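Local coordinates for prophage MuSo2, 43 kDa tail protein (Shewanella oneidensis, PDB 3CDD) that probably forms part of the trimeric baseplate hub of a Mu-like contractile phage tail, at residues 302-307 with 317-322; 281-286 with 336-341; 24-29 with 323-328; 188-193 with 292-297. All blocks are in the same frame, centred on the assembly; numbering follows the deposited sequence. Where two conformers were deposited one is given.

Contact 1 of 4, residues 302-307 with 317-322; sequences NTLVPV and EMLIAS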
loop_
_atom_site.group_PDB
_atom_site.type_symbol
_atom_site.label_atom_id
_atom_site.label_comp_id
_atom_site.label_asym_id
_atom_site.label_seq_id
_atom_site.Cartn_x
_atom_site.Cartn_y
_atom_site.Cartn_z
ATOM N N ASN A 302 -0.258 18.841 23.077
ATOM C CA ASN A 302 -0.641 18.565 24.468
ATOM C C ASN A 302 -0.984 19.844 25.213
ATOM O O ASN A 302 -0.535 20.069 26.345
ATOM C CB ASN A 302 0.443 17.767 25.195
ATOM C CG ASN A 302 -0.098 17.006 26.383
ATOM O OD1 ASN A 302 -1.311 16.760 26.470
ATOM N ND2 ASN A 302 0.793 16.629 27.319
ATOM N N THR A 303 -1.753 20.697 24.550
ATOM C CA THR A 303 -2.397 21.820 25.205
ATOM C C THR A 303 -3.864 21.808 24.826
ATOM O O THR A 303 -4.245 21.241 23.783
ATOM C CB THR A 303 -1.758 23.200 24.864
ATOM O OG1 THR A 303 -1.653 23.363 23.450
ATOM C CG2 THR A 303 -0.362 23.368 25.517
ATOM N N LEU A 304 -4.687 22.412 25.681
ATOM C CA LEU A 304 -6.128 22.396 25.496
ATOM C C LEU A 304 -6.596 23.682 24.808
ATOM O O LEU A 304 -6.127 24.796 25.133
ATOM C CB LEU A 304 -6.843 22.227 26.859
ATOM C CG LEU A 304 -6.753 20.909 27.651
ATOM C CD1 LEU A 304 -7.441 21.069 28.990
ATOM C CD2 LEU A 304 -7.370 19.739 26.897
ATOM N N VAL A 305 -7.534 23.512 23.876
ATOM C CA VAL A 305 -8.045 24.609 23.065
ATOM C C VAL A 305 -9.588 24.500 22.938
ATOM O O VAL A 305 -10.098 23.491 22.457
ATOM C CB VAL A 305 -7.297 24.636 21.690
ATOM C CG1 VAL A 305 -7.695 23.445 20.814
ATOM C CG2 VAL A 305 -7.541 25.932 20.967
ATOM N N PRO A 306 -10.344 25.501 23.441
ATOM C CA PRO A 306 -11.785 25.417 23.149
ATOM C C PRO A 306 -12.075 25.414 21.639
ATOM O O PRO A 306 -11.398 26.072 20.862
ATOM C CB PRO A 306 -12.373 26.675 23.820
ATOM C CG PRO A 306 -11.389 27.053 24.878
ATOM C CD PRO A 306 -10.024 26.671 24.288
ATOM N N VAL A 307 -13.058 24.642 21.221
ATOM C CA VAL A 307 -13.378 24.566 19.793
ATOM C C VAL A 307 -14.869 24.891 19.681
ATOM O O VAL A 307 -15.685 24.251 20.337
ATOM C CB VAL A 307 -12.942 23.193 19.184
ATOM C CG1 VAL A 307 -13.420 23.003 17.726
ATOM C CG2 VAL A 307 -11.411 23.029 19.268
ATOM N N GLU A 317 -13.844 21.594 24.734
ATOM C CA GLU A 317 -12.429 21.924 24.835
ATOM C C GLU A 317 -11.707 20.700 24.329
ATOM O O GLU A 317 -12.012 19.586 24.762
ATOM C CB GLU A 317 -12.047 22.241 26.276
ATOM C CG GLU A 317 -10.887 23.212 26.390
ATOM C CD GLU A 317 -10.608 23.638 27.815
ATOM O OE1 GLU A 317 -11.115 22.983 28.757
ATOM O OE2 GLU A 317 -9.867 24.636 27.997
HETATM N N MSE A 318 -10.772 20.902 23.400
HETATM C CA MSE A 318 -10.081 19.800 22.751
HETATM C C MSE A 318 -8.601 19.798 23.096
HETATM O O MSE A 318 -8.058 20.814 23.538
HETATM C CB MSE A 318 -10.258 19.888 21.230
HETATM C CG MSE A 318 -11.714 20.017 20.795
HETATM SE SE MSE A 318 -12.598 18.322 20.587
HETATM C CE MSE A 318 -12.410 18.212 18.679
ATOM N N LEU A 319 -7.953 18.657 22.892
ATOM C CA LEU A 319 -6.516 18.549 23.096
ATOM C C LEU A 319 -5.788 18.608 21.751
ATOM O O LEU A 319 -6.154 17.898 20.820
ATOM C CB LEU A 319 -6.169 17.247 23.829
ATOM C CG LEU A 319 -4.686 17.173 24.251
ATOM C CD1 LEU A 319 -4.434 17.985 25.524
ATOM C CD2 LEU A 319 -4.191 15.733 24.384
ATOM N N ILE A 320 -4.760 19.443 21.651
ATOM C CA ILE A 320 -3.936 19.434 20.437
ATOM C C ILE A 320 -3.037 18.204 20.433
ATOM O O ILE A 320 -2.113 18.098 21.240
ATOM C CB ILE A 320 -3.079 20.714 20.257
ATOM C CG1 ILE A 320 -3.976 21.960 20.221
ATOM C CG2 ILE A 320 -2.197 20.576 18.992
ATOM C CD1 ILE A 320 -3.222 23.266 20.015
ATOM N N ALA A 321 -3.294 17.303 19.493
ATOM C CA ALA A 321 -2.534 16.064 19.355
ATOM C C ALA A 321 -1.378 16.179 18.351
ATOM O O ALA A 321 -0.346 15.513 18.490
ATOM C CB ALA A 321 -3.460 14.912 18.958
ATOM N N SER A 322 -1.536 17.019 17.339
ATOM C CA SER A 322 -0.504 17.134 16.340
ATOM C C SER A 322 -0.549 18.494 15.697
ATOM O O SER A 322 -1.608 19.094 15.623
ATOM C CB SER A 322 -0.764 16.081 15.269
ATOM O OG SER A 322 0.362 15.971 14.447
#
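Residues 304-307 and 317-322 run antiparallel, their strand directions 135° apart and their axes coming within 4.3 Å, with Val305 and Met318 as the hydrogen-bonded pair between the non-hydrogen-bonded pairs Leu304-Leu319 and Pro306-Glu317. Val305 N donates a hydrogen bond to Met318 O at 2.8 Å, while Met318 N bonds back to Val305 O. Ahead of these, Ile320 N points almost straight at Thr303 O (177° at the hydrogen), and Asn302 N reaches Ile320 O at 2.7 Å. Pro306, lacking an N-H, occupies a position where none is used across the pair.

On the face of Leu304 and Leu319, the branch tips meet, CD2 of Leu304 to CD1 of Leu319 at 3.7 Å. Leu319 has CG opposite its own nitrogen (chi1 -172°), which turns both methyls toward Asn302, CD1 lying 3.5 Å from Asn302 OD1; the amide of Asn302 is itself held by Ser184 N and Arg182 O. Glu317 lies alongside the Pro306 ring, and its extended chain carries the carboxylate across Leu304 at about a right angle, where OE2 forms a salt bridge with Lys187. The other face is apolar: Val305 CG1 packs 4.0 Å from Ile320 CG1, and selenomethionine Met318 crosses Val307. Val338 of the next strand packs on Val305 and Met318, and Ile336 on Ile320. Ala321 and Ser322 then both face Ser337 in a classic beta bulge, within antiparallel pairing that fits the barrel-type fourth domain of GpP-like proteins.

Contact 2 of 4, residues 281-286 with 336-341; sequences NMAEYT and ISVVRP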
loop_
_atom_site.group_PDB
_atom_site.type_symbol
_atom_site.label_atom_id
_atom_site.label_comp_id
_atom_site.label_asym_id
_atom_site.label_seq_id
_atom_site.Cartn_x
_atom_site.Cartn_y
_atom_site.Cartn_z
ATOM N N ASN A 281 -12.532 9.481 14.841
ATOM C CA ASN A 281 -12.754 10.917 14.783
ATOM C C ASN A 281 -11.487 11.650 14.353
ATOM O O ASN A 281 -10.379 11.294 14.768
ATOM C CB ASN A 281 -13.319 11.438 16.102
ATOM C CG ASN A 281 -14.658 10.818 16.448
ATOM O OD1 ASN A 281 -15.501 10.573 15.572
ATOM N ND2 ASN A 281 -14.866 10.549 17.737
HETATM N N MSE A 282 -11.639 12.617 13.454
HETATM C CA MSE A 282 -10.531 13.483 13.048
HETATM C C MSE A 282 -11.109 14.879 12.877
HETATM O O MSE A 282 -12.211 15.026 12.349
HETATM C CB MSE A 282 -9.877 12.964 11.748
HETATM C CG MSE A 282 -8.735 13.822 11.133
HETATM SE SE MSE A 282 -9.349 15.288 9.933
HETATM C CE MSE A 282 -9.771 14.236 8.419
ATOM N N ALA A 283 -10.384 15.887 13.375
ATOM C CA ALA A 283 -10.701 17.286 13.101
ATOM C C ALA A 283 -9.386 18.069 13.012
ATOM O O ALA A 283 -8.560 17.998 13.920
ATOM C CB ALA A 283 -11.605 17.871 14.180
ATOM N N GLU A 284 -9.206 18.799 11.916
ATOM C CA GLU A 284 -7.963 19.522 11.635
ATOM C C GLU A 284 -8.277 20.936 11.225
ATOM O O GLU A 284 -8.996 21.146 10.235
ATOM C CB GLU A 284 -7.189 18.852 10.484
ATOM C CG GLU A 284 -6.584 17.553 10.876
ATOM C CD GLU A 284 -5.754 16.903 9.783
ATOM O OE1 GLU A 284 -5.672 17.422 8.635
ATOM O OE2 GLU A 284 -5.175 15.848 10.107
ATOM N N TYR A 285 -7.688 21.879 11.957
ATOM C CA TYR A 285 -7.906 23.297 11.784
ATOM C C TYR A 285 -6.670 23.967 11.216
ATOM O O TYR A 285 -5.605 23.894 11.793
ATOM C CB TYR A 285 -8.309 23.949 13.142
ATOM C CG TYR A 285 -9.725 23.527 13.545
ATOM C CD1 TYR A 285 -9.961 22.329 14.224
ATOM C CD2 TYR A 285 -10.812 24.284 13.164
ATOM C CE1 TYR A 285 -11.286 21.914 14.545
ATOM C CE2 TYR A 285 -12.121 23.898 13.490
ATOM C CZ TYR A 285 -12.346 22.717 14.166
ATOM O OH TYR A 285 -13.640 22.358 14.444
ATOM N N THR A 286 -6.849 24.662 10.104
ATOM C CA THR A 286 -5.784 25.408 9.458
ATOM C C THR A 286 -5.901 26.858 9.924
ATOM O O THR A 286 -6.945 27.505 9.726
ATOM C CB THR A 286 -5.946 25.343 7.947
ATOM O OG1 THR A 286 -5.916 23.961 7.505
ATOM C CG2 THR A 286 -4.880 26.167 7.246
ATOM N N ILE A 336 -3.676 22.270 12.941
ATOM C CA ILE A 336 -3.814 21.778 14.308
ATOM C C ILE A 336 -4.834 20.629 14.287
ATOM O O ILE A 336 -5.983 20.841 13.930
ATOM C CB ILE A 336 -4.261 22.920 15.221
ATOM C CG1 ILE A 336 -3.240 24.068 15.152
ATOM C CG2 ILE A 336 -4.470 22.475 16.668
ATOM C CD1 ILE A 336 -3.982 25.362 15.012
ATOM N N SER A 337 -4.354 19.423 14.592
ATOM C CA SER A 337 -5.175 18.226 14.745
ATOM C C SER A 337 -5.626 18.103 16.205
ATOM O O SER A 337 -4.780 18.005 17.107
ATOM C CB SER A 337 -4.331 17.012 14.380
ATOM O OG SER A 337 -5.068 15.807 14.422
ATOM N N VAL A 338 -6.934 18.115 16.455
ATOM C CA VAL A 338 -7.451 18.129 17.835
ATOM C C VAL A 338 -8.262 16.876 18.137
ATOM O O VAL A 338 -8.924 16.331 17.262
ATOM C CB VAL A 338 -8.336 19.352 18.123
ATOM C CG1 VAL A 338 -7.517 20.645 18.098
ATOM C CG2 VAL A 338 -9.538 19.404 17.126
ATOM N N VAL A 339 -8.189 16.421 19.383
ATOM C CA VAL A 339 -8.890 15.203 19.807
ATOM C C VAL A 339 -9.599 15.497 21.129
ATOM O O VAL A 339 -9.214 16.448 21.835
ATOM C CB VAL A 339 -7.909 14.004 19.974
ATOM C CG1 VAL A 339 -7.244 13.624 18.616
ATOM C CG2 VAL A 339 -6.809 14.329 21.043
ATOM N N ARG A 340 -10.634 14.710 21.447
ATOM C CA ARG A 340 -11.268 14.766 22.769
ATOM C C ARG A 340 -10.207 14.461 23.820
ATOM O O ARG A 340 -9.463 13.484 23.685
ATOM C CB ARG A 340 -12.459 13.791 22.873
ATOM N N PRO A 341 -10.109 15.321 24.850
ATOM C CA PRO A 341 -8.974 15.347 25.764
ATOM C C PRO A 341 -8.787 14.073 26.554
ATOM O O PRO A 341 -7.714 13.883 27.130
ATOM C CB PRO A 341 -9.311 16.491 26.735
ATOM C CG PRO A 341 -10.318 17.311 26.037
ATOM C CD PRO A 341 -11.112 16.338 25.207
HETATM O O HOH W 1 -7.863 15.027 15.036
HETATM O O HOH W 2 -5.833 14.876 12.306
#
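Water 1 is held from both strands: it accepts from Ala283 N at 3.1 Å and donates to Val338 O at 2.8 Å. A third bond, to Ser337 OG at 3.0 Å, is less certain because that serine was modelled in two conformers. Nearby, Tyr285 N donates to Ile336 O at 2.8 Å, and the CA of Glu284 adds a C-H...O contact to the same oxygen at 3.3 Å. Tyr285 O answers by accepting from Ile336 N, completing a hydrogen-bonded antiparallel pair beside the non-hydrogen-bonded pair Glu284-Ser337. Farther along, Val338 N reaches Ala283 O at 3.0 Å.

On the face of Tyr285 and Ile336, Val338 turns CG2 into the space between its own nitrogen and carbonyl carbon, where it faces both Ala283 CB at 3.9 Å and the edge of the Tyr285 ring, CE1 at 4.0 Å. The valine and tyrosine side chains cross at about a right angle, and the methyl sits at the ring edge, near its plane. Tyr285 OH bonds to Asp309, and its ring also packs on Tyr84 of a second subunit.

The face bearing Glu284 and Ser337 carries ordered water. Glu284 sends OE1 to a salt bridge with Arg202 of strand 200-206. The two faces thus differ in chemistry: one is solvated and charged, whereas the other is apolar, reaching a polar partner at the tyrosine hydroxyl and extending to the interface between subunits.

Contact 3 of 4, residues 24-29 with 323-328; sequences ITRSLE and ILFSED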
loop_
_atom_site.group_PDB
_atom_site.type_symbol
_atom_site.label_atom_id
_atom_site.label_comp_id
_atom_site.label_asym_id
_atom_site.label_seq_id
_atom_site.Cartn_x
_atom_site.Cartn_y
_atom_site.Cartn_z
ATOM N N ILE A 24 6.950 20.996 8.980
ATOM C CA ILE A 24 7.464 20.381 10.227
ATOM C C ILE A 24 6.283 19.812 11.008
ATOM O O ILE A 24 5.300 20.521 11.255
ATOM C CB ILE A 24 8.295 21.368 11.082
ATOM C CG1 ILE A 24 9.596 21.740 10.383
ATOM C CG2 ILE A 24 8.646 20.759 12.455
ATOM C CD1 ILE A 24 10.232 23.086 10.878
ATOM N N THR A 25 6.342 18.527 11.337
ATOM C CA THR A 25 5.325 17.940 12.197
ATOM C C THR A 25 5.838 17.793 13.626
ATOM O O THR A 25 6.937 17.283 13.857
ATOM C CB THR A 25 4.814 16.578 11.648
ATOM O OG1 THR A 25 4.286 16.779 10.348
ATOM C CG2 THR A 25 3.666 16.017 12.520
ATOM N N ARG A 26 5.044 18.287 14.568
ATOM C CA ARG A 26 5.140 17.889 15.964
ATOM C C ARG A 26 3.890 17.057 16.293
ATOM O O ARG A 26 2.764 17.424 15.921
ATOM C CB ARG A 26 5.236 19.124 16.871
ATOM C CG ARG A 26 6.466 20.028 16.557
ATOM C CD ARG A 26 6.902 20.931 17.723
ATOM N NE ARG A 26 7.237 20.155 18.911
ATOM C CZ ARG A 26 6.715 20.354 20.119
ATOM N NH1 ARG A 26 7.081 19.570 21.126
ATOM N NH2 ARG A 26 5.848 21.353 20.334
ATOM N N SER A 27 4.072 15.951 16.994
ATOM C CA SER A 27 2.951 15.043 17.234
ATOM C C SER A 27 3.031 14.304 18.552
ATOM O O SER A 27 4.110 13.924 18.986
ATOM C CB SER A 27 2.871 14.016 16.122
ATOM O OG SER A 27 1.786 13.152 16.376
ATOM N N LEU A 28 1.885 14.072 19.173
ATOM C CA LEU A 28 1.806 13.242 20.382
ATOM C C LEU A 28 1.662 11.757 20.064
ATOM O O LEU A 28 1.788 10.919 20.960
ATOM C CB LEU A 28 0.616 13.657 21.253
ATOM C CG LEU A 28 0.663 14.800 22.267
ATOM C CD1 LEU A 28 -0.707 14.867 22.950
ATOM C CD2 LEU A 28 1.776 14.617 23.312
ATOM N N GLU A 29 1.370 11.414 18.814
ATOM C CA GLU A 29 1.067 10.022 18.473
ATOM C C GLU A 29 2.087 9.371 17.538
ATOM O O GLU A 29 1.896 8.244 17.073
ATOM C CB GLU A 29 -0.331 9.922 17.853
ATOM C CG GLU A 29 -1.464 10.375 18.777
ATOM C CD GLU A 29 -2.853 10.139 18.175
ATOM O OE1 GLU A 29 -2.935 9.457 17.113
ATOM O OE2 GLU A 29 -3.863 10.633 18.766
ATOM N N ILE A 323 0.584 18.951 15.177
ATOM C CA ILE A 323 0.627 20.196 14.448
ATOM C C ILE A 323 1.470 20.006 13.220
ATOM O O ILE A 323 2.586 19.495 13.326
ATOM C CB ILE A 323 1.250 21.363 15.311
ATOM C CG1 ILE A 323 0.427 21.604 16.564
ATOM C CG2 ILE A 323 1.247 22.650 14.530
ATOM C CD1 ILE A 323 1.229 22.354 17.645
ATOM N N LEU A 324 0.957 20.401 12.048
ATOM C CA LEU A 324 1.849 20.585 10.895
ATOM C C LEU A 324 2.127 22.082 10.667
ATOM O O LEU A 324 1.216 22.861 10.351
ATOM C CB LEU A 324 1.301 19.902 9.631
ATOM C CG LEU A 324 2.033 20.218 8.311
ATOM C CD1 LEU A 324 3.489 19.742 8.315
ATOM C CD2 LEU A 324 1.227 19.533 7.148
ATOM N N PHE A 325 3.379 22.479 10.877
ATOM C CA PHE A 325 3.809 23.822 10.611
ATOM C C PHE A 325 4.322 23.850 9.176
ATOM O O PHE A 325 5.273 23.143 8.842
ATOM C CB PHE A 325 4.982 24.209 11.504
ATOM C CG PHE A 325 4.658 24.325 12.969
ATOM C CD1 PHE A 325 5.051 23.323 13.853
ATOM C CD2 PHE A 325 4.035 25.475 13.477
ATOM C CE1 PHE A 325 4.774 23.433 15.242
ATOM C CE2 PHE A 325 3.771 25.614 14.872
ATOM C CZ PHE A 325 4.147 24.591 15.747
ATOM N N SER A 326 3.728 24.677 8.329
ATOM C CA SER A 326 4.189 24.721 6.946
ATOM C C SER A 326 4.425 26.136 6.442
ATOM O O SER A 326 3.814 27.081 6.934
ATOM C CB SER A 326 3.195 23.990 6.039
ATOM O OG SER A 326 1.981 24.730 5.948
ATOM N N GLU A 327 5.287 26.258 5.436
ATOM C CA GLU A 327 5.504 27.513 4.703
ATOM C C GLU A 327 5.742 27.215 3.230
ATOM O O GLU A 327 6.470 26.290 2.894
ATOM C CB GLU A 327 6.705 28.297 5.272
ATOM C CG GLU A 327 6.803 29.780 4.803
ATOM C CD GLU A 327 8.113 30.460 5.205
ATOM O OE1 GLU A 327 9.199 29.933 4.867
ATOM O OE2 GLU A 327 8.068 31.542 5.843
ATOM N N ASP A 328 5.094 27.995 2.369
ATOM C CA ASP A 328 5.396 28.099 0.947
ATOM C C ASP A 328 5.275 29.577 0.480
ATOM O O ASP A 328 5.279 30.502 1.306
ATOM C CB ASP A 328 4.469 27.191 0.142
ATOM C CG ASP A 328 3.006 27.546 0.320
ATOM O OD1 ASP A 328 2.703 28.686 0.753
ATOM O OD2 ASP A 328 2.149 26.680 0.033
#
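Arg26 and Phe325 both set CG opposite the carbonyl carbon, with chi1 of -59° and -67°, and both rise on the same face of the sheet so that the arginine chain runs past the ring edge. The frame is an antiparallel strand pairing between the N-terminal domain, through strand 21-27, and the fourth domain, through strand 317-328, the two directions lying 167° apart. Ile24 with Phe325 and Arg26 with Ile323 are hydrogen-bonded pairs, each with two backbone bonds; the shortest, from Ile24 N to Phe325 O, spans 2.7 Å. Thr25 and Leu324 form the non-hydrogen-bonded pair between them.

Phe325 touches Arg26 through CE1, which sits 4.0 Å from Arg26 CG, and the methylenes rather than the guanidinium make this contact. One ring face is filled from its own strand by Ile323 CG2, 3.6 Å above the centre, and Trp290 meets the ring at an inclination. The guanidinium end of Arg26 binds Asn300, which fixes the far end of a chain whose methylenes lie along the ring edge. On the reverse face, Leu324 crosses Thr25 and brings CD1 to within 3.7 Å of Thr25 OG1 and 3.5 Å of Ile24 O, so that one methyl lies against both the hydroxyl and the backbone carbonyl.

Just beyond the pairing, strand 21-27 ends in an ST turn in which Ser27 OG accepts the N-H of Glu29 at 3.0 Å.

Contact 4 of 4, residues 188-193 with 292-297; sequences AGVSLI and IPQTGK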
loop_
_atom_site.group_PDB
_atom_site.type_symbol
_atom_site.label_atom_id
_atom_site.label_comp_id
_atom_site.label_asym_id
_atom_site.label_seq_id
_atom_site.Cartn_x
_atom_site.Cartn_y
_atom_site.Cartn_z
ATOM N N ALA A 188 -3.909 26.257 25.669
ATOM C CA ALA A 188 -3.176 26.974 24.632
ATOM C C ALA A 188 -3.220 28.497 24.846
ATOM O O ALA A 188 -2.353 29.223 24.341
ATOM C CB ALA A 188 -3.691 26.606 23.254
ATOM N N GLY A 189 -4.212 28.969 25.610
ATOM C CA GLY A 189 -4.460 30.393 25.771
ATOM C C GLY A 189 -5.213 31.004 24.604
ATOM O O GLY A 189 -5.183 32.224 24.400
ATOM N N VAL A 190 -5.906 30.157 23.844
ATOM C CA VAL A 190 -6.609 30.590 22.649
ATOM C C VAL A 190 -7.744 29.603 22.353
ATOM O O VAL A 190 -7.665 28.423 22.715
ATOM C CB VAL A 190 -5.610 30.669 21.442
ATOM C CG1 VAL A 190 -5.059 29.276 21.094
ATOM C CG2 VAL A 190 -6.226 31.341 20.209
ATOM N N SER A 191 -8.788 30.096 21.691
ATOM C CA SER A 191 -9.841 29.246 21.142
ATOM C C SER A 191 -9.750 29.208 19.628
ATOM O O SER A 191 -9.269 30.157 19.005
ATOM C CB SER A 191 -11.214 29.775 21.553
ATOM O OG SER A 191 -11.368 29.715 22.951
ATOM N N LEU A 192 -10.198 28.100 19.046
ATOM C CA LEU A 192 -10.394 28.012 17.621
ATOM C C LEU A 192 -11.880 28.257 17.333
ATOM O O LEU A 192 -12.722 27.386 17.578
ATOM C CB LEU A 192 -9.951 26.635 17.107
ATOM C CG LEU A 192 -8.447 26.313 17.144
ATOM C CD1 LEU A 192 -8.208 24.785 17.121
ATOM C CD2 LEU A 192 -7.717 26.954 15.950
ATOM N N ILE A 193 -12.181 29.440 16.808
ATOM C CA ILE A 193 -13.557 29.905 16.637
ATOM C C ILE A 193 -13.869 30.096 15.154
ATOM O O ILE A 193 -13.280 30.960 14.486
ATOM C CB ILE A 193 -13.810 31.246 17.418
ATOM C CG1 ILE A 193 -13.389 31.105 18.878
ATOM C CG2 ILE A 193 -15.287 31.668 17.330
ATOM C CD1 ILE A 193 -13.041 32.430 19.583
ATOM N N ILE A 292 0.573 31.830 17.950
ATOM C CA ILE A 292 -0.716 32.271 18.443
ATOM C C ILE A 292 -0.615 33.777 18.616
ATOM O O ILE A 292 0.176 34.225 19.425
ATOM C CB ILE A 292 -1.012 31.543 19.772
ATOM C CG1 ILE A 292 -1.035 30.008 19.534
ATOM C CG2 ILE A 292 -2.320 31.995 20.349
ATOM C CD1 ILE A 292 -0.778 29.138 20.771
ATOM N N PRO A 293 -1.416 34.563 17.864
ATOM C CA PRO A 293 -1.308 36.043 17.944
ATOM C C PRO A 293 -1.575 36.640 19.333
ATOM O O PRO A 293 -0.976 37.681 19.693
ATOM C CB PRO A 293 -2.345 36.558 16.944
ATOM C CG PRO A 293 -2.788 35.327 16.127
ATOM C CD PRO A 293 -2.466 34.104 16.933
ATOM N N GLN A 294 -2.464 36.012 20.106
ATOM C CA GLN A 294 -2.776 36.518 21.453
ATOM C C GLN A 294 -1.567 36.436 22.379
ATOM O O GLN A 294 -1.174 37.417 23.017
ATOM C CB GLN A 294 -3.959 35.768 22.085
ATOM C CG GLN A 294 -5.308 36.070 21.453
ATOM C CD GLN A 294 -5.558 35.224 20.214
ATOM O OE1 GLN A 294 -4.704 34.427 19.812
ATOM N NE2 GLN A 294 -6.721 35.401 19.598
ATOM N N THR A 295 -0.980 35.251 22.405
ATOM C CA THR A 295 0.083 34.869 23.326
ATOM C C THR A 295 1.484 35.095 22.736
ATOM O O THR A 295 2.468 35.304 23.475
ATOM C CB THR A 295 -0.097 33.370 23.734
ATOM O OG1 THR A 295 0.823 33.016 24.768
ATOM C CG2 THR A 295 0.131 32.459 22.568
ATOM N N GLY A 296 1.576 35.037 21.406
ATOM C CA GLY A 296 2.867 35.135 20.703
ATOM C C GLY A 296 3.699 33.873 20.865
ATOM O O GLY A 296 4.873 33.841 20.516
ATOM N N LYS A 297 3.072 32.811 21.373
ATOM C CA LYS A 297 3.752 31.546 21.566
ATOM C C LYS A 297 3.445 30.636 20.397
ATOM O O LYS A 297 2.370 30.709 19.798
ATOM C CB LYS A 297 3.360 30.893 22.901
ATOM C CG LYS A 297 3.654 31.761 24.146
ATOM C CD LYS A 297 5.080 31.572 24.661
ATOM C CE LYS A 297 5.358 32.388 25.923
ATOM N NZ LYS A 297 6.131 33.635 25.662
#
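Val190 packs against Ile292 and Gln294, its CB 3.7 Å from Ile292 CG2. From there the two branches part: CG1 remains over the same Ile292 methyl, at 3.9 Å, whereas CG2 swings to the amide of Gln294, 3.5 Å from OE1 and 3.9 Å from CD. The contact joins two connecting loops, one leading into strand 192-193 and the other between strands 281-288 and 304-309 of the fourth domain. The second is tightened into an alpha-turn by Gly296 N bonding to Ile292 O, with a further backbone bond from Ile292 N to Lys297 O at its mouth.

The valine methyl stands out of the plane of the Gln294 amide, displaced toward the oxygen, and the two side chains cross at about a right angle. Gln294 reaches this place by bending at its second torsion (chi2 84°), which folds the amide back over the valine; since Gln294 also touches a crystal neighbour, that pose may owe something to the lattice. The loops meet by van der Waals packing, carbon against carbon, amide and backbone carbonyl.

Trp299 packs against both Val190 and Ile292. The loop carrying Val190 is fixed by other means: Asn197 holds Ser191 O and Ile193 N, and Leu304 bonds to the backbone of Ala188. At its other end Ile292 reaches that last residue, CD1 resting 3.9 Å from Ala188 O.

From the N terminus, 24-29 opens contact 3, and the chain passes through nearly three hundred residues before 323-328 closes it, tying the N-terminal domain to the fourth. Within that span contact 4 opens at 188-193 and closes at 292-297. Contact 2 opens at 281-286, before contact 4 has closed, and closes at 336-341, after contact 3 has; it therefore crosses both. Contact 1 is the most local, lying wholly within the spans of contacts 2 and 3 and following contact 4. Strand 317-328 serves contacts 1 and 3, pairs with strand 331-339 of contact 2, and so links all three, while strand 192-193 brings contact 4 alongside strand 304-309.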